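Local coordinates for Sqt1 (Chaetomium thermophilum, PDB 4ZOY), which probably acts as a dedicated chaperone in ribosome biogenesis, a WD40-repeat protein thought to capture a nascent ribosomal protein as it is being translated, at residues N143-C148 and I157-S162. Numbering follows the deposited sequence.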
loop_
_atom_site.group_PDB
_atom_site.type_symbol
_atom_site.label_atom_id
_atom_site.label_comp_id
_atom_site.label_asym_id
_atom_site.label_seq_id
_atom_site.Cartn_x
_atom_site.Cartn_y
_atom_site.Cartn_z
ATOM N N ASN A 143 -5.232 -7.422 -7.907
ATOM C CA ASN A 143 -5.496 -6.045 -7.492
ATOM C C ASN A 143 -4.446 -5.455 -6.556
ATOM O O ASN A 143 -4.217 -4.242 -6.563
ATOM C CB ASN A 143 -6.872 -5.950 -6.833
ATOM C CG ASN A 143 -7.987 -6.103 -7.830
ATOM O OD1 ASN A 143 -7.780 -5.887 -9.024
ATOM N ND2 ASN A 143 -9.173 -6.466 -7.358
ATOM N N TRP A 144 -3.810 -6.306 -5.749
ATOM C CA TRP A 144 -2.839 -5.838 -4.768
ATOM C C TRP A 144 -1.993 -6.995 -4.255
ATOM O O TRP A 144 -2.412 -8.150 -4.321
ATOM C CB TRP A 144 -3.536 -5.128 -3.581
ATOM C CG TRP A 144 -4.577 -5.964 -2.878
ATOM C CD1 TRP A 144 -5.925 -5.955 -3.112
ATOM C CD2 TRP A 144 -4.353 -6.957 -1.860
ATOM N NE1 TRP A 144 -6.559 -6.857 -2.284
ATOM C CE2 TRP A 144 -5.615 -7.491 -1.518
ATOM C CE3 TRP A 144 -3.216 -7.427 -1.191
ATOM C CZ2 TRP A 144 -5.763 -8.488 -0.555
ATOM C CZ3 TRP A 144 -3.368 -8.416 -0.231
ATOM C CH2 TRP A 144 -4.631 -8.933 0.075
ATOM N N PHE A 145 -0.808 -6.648 -3.758
ATOM C CA PHE A 145 0.090 -7.545 -3.025
ATOM C C PHE A 145 0.305 -7.007 -1.626
ATOM O O PHE A 145 0.350 -5.794 -1.434
ATOM C CB PHE A 145 1.477 -7.633 -3.659
ATOM C CG PHE A 145 1.566 -8.459 -4.905
ATOM C CD1 PHE A 145 0.657 -9.455 -5.189
ATOM C CD2 PHE A 145 2.620 -8.246 -5.778
ATOM C CE1 PHE A 145 0.786 -10.218 -6.357
ATOM C CE2 PHE A 145 2.749 -9.000 -6.925
ATOM C CZ PHE A 145 1.843 -9.989 -7.207
ATOM N N ALA A 146 0.543 -7.895 -0.665
ATOM C CA ALA A 146 1.023 -7.465 0.647
ATOM C C ALA A 146 1.936 -8.534 1.221
ATOM O O ALA A 146 1.494 -9.672 1.415
ATOM C CB ALA A 146 -0.149 -7.196 1.597
ATOM N N PRO A 147 3.205 -8.196 1.467
ATOM C CA PRO A 147 4.100 -9.194 2.058
ATOM C C PRO A 147 3.784 -9.393 3.535
ATOM O O PRO A 147 3.434 -8.450 4.242
ATOM C CB PRO A 147 5.493 -8.585 1.857
ATOM C CG PRO A 147 5.241 -7.090 1.865
ATOM C CD PRO A 147 3.898 -6.925 1.176
ATOM N N CYS A 148 3.912 -10.630 3.993
ATOM C CA CYS A 148 3.678 -10.976 5.376
ATOM C C CYS A 148 4.801 -10.465 6.274
ATOM O O CYS A 148 5.953 -10.787 6.041
ATOM C CB CYS A 148 3.575 -12.473 5.453
ATOM S SG CYS A 148 3.239 -13.063 7.147
ATOM N N ILE A 157 3.633 -14.018 0.858
ATOM C CA ILE A 157 2.943 -12.885 0.237
ATOM C C ILE A 157 1.459 -13.176 0.077
ATOM O O ILE A 157 1.063 -14.315 -0.189
ATOM C CB ILE A 157 3.573 -12.539 -1.149
ATOM C CG1 ILE A 157 2.923 -11.315 -1.787
ATOM C CG2 ILE A 157 3.488 -13.722 -2.111
ATOM C CD1 ILE A 157 3.328 -11.130 -3.236
ATOM N N ALA A 158 0.639 -12.141 0.240
ATOM C CA ALA A 158 -0.773 -12.228 -0.042
ATOM C C ALA A 158 -1.118 -11.398 -1.251
ATOM O O ALA A 158 -0.458 -10.392 -1.545
ATOM C CB ALA A 158 -1.596 -11.754 1.152
ATOM N N LEU A 159 -2.183 -11.805 -1.920
ATOM C CA LEU A 159 -2.785 -10.990 -2.972
ATOM C C LEU A 159 -4.298 -11.070 -2.903
ATOM O O LEU A 159 -4.866 -12.019 -2.356
ATOM C CB LEU A 159 -2.280 -11.429 -4.349
ATOM C CG LEU A 159 -2.678 -12.804 -4.895
ATOM C CD1 LEU A 159 -4.075 -12.832 -5.519
ATOM C CD2 LEU A 159 -1.613 -13.232 -5.916
ATOM N N GLY A 160 -4.956 -10.081 -3.489
ATOM C CA GLY A 160 -6.394 -10.116 -3.658
ATOM C C GLY A 160 -6.715 -9.911 -5.119
ATOM O O GLY A 160 -5.960 -9.233 -5.819
ATOM N N ALA A 161 -7.819 -10.493 -5.578
ATOM C CA ALA A 161 -8.130 -10.512 -7.010
ATOM C C ALA A 161 -9.524 -9.994 -7.349
ATOM O O ALA A 161 -10.350 -9.767 -6.467
ATOM C CB ALA A 161 -7.961 -11.933 -7.551
ATOM N N SER A 162 -9.784 -9.824 -8.646
ATOM C CA SER A 162 -11.051 -9.263 -9.112
ATOM C C SER A 162 -12.243 -10.186 -8.865
ATOM O O SER A 162 -13.389 -9.720 -8.827
ATOM C CB SER A 162 -10.967 -8.922 -10.606
ATOM O OG SER A 162 -10.750 -10.081 -11.397
#
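The first two strands of one four-stranded blade of the WD40 beta-propeller meet here as an antiparallel hairpin; strand 142-147 is the inner edge strand, beside the central channel, and strand 156-161 lies next to it. Trp144 and Gly160 face each other as a hydrogen-bonded pair, and the indole folds back over its own partner strand. With chi1 at 56°, CG sits between the backbone N and the carbonyl carbon, which swings the ring across the glycine: Gly160 N lies over its centre, 3.3 Å from CE2, and Leu159 C lies nearer the rim of the same face. The ring lies flat on the backbone of Gly160, with NE1 3.5 Å from Gly160 CA. The bond beneath it, Gly160 N to Trp144 O, is weak at 3.3 Å, whereas Asn143 N to Gly160 O is 2.9 Å and nearly straight. Further along, Ala146 and Ala158 exchange two bonds, with Ala146 N to Ala158 O at 2.8 Å; Ala146 O also accepts from the indole NE1 of Trp198 in the next blade. Asn143 turns its ND2 to Cys193 O of that same blade. On the opposite face, Phe145, Pro147 and Ile157 pack against strand 92-97 of the preceding blade, while Leu159 leans on Trp167 and Phe169 of the neighbouring strand 166-171. Leu159 CB meets the Phe145 ring at its edge, 3.6 Å from CD1. With both side-chain torsions of Ile157 near 180°, its CD1 methyl reaches over the ring face in a CH-pi contact, 3.8 Å from the centroid of Phe145 and 18° off its normal.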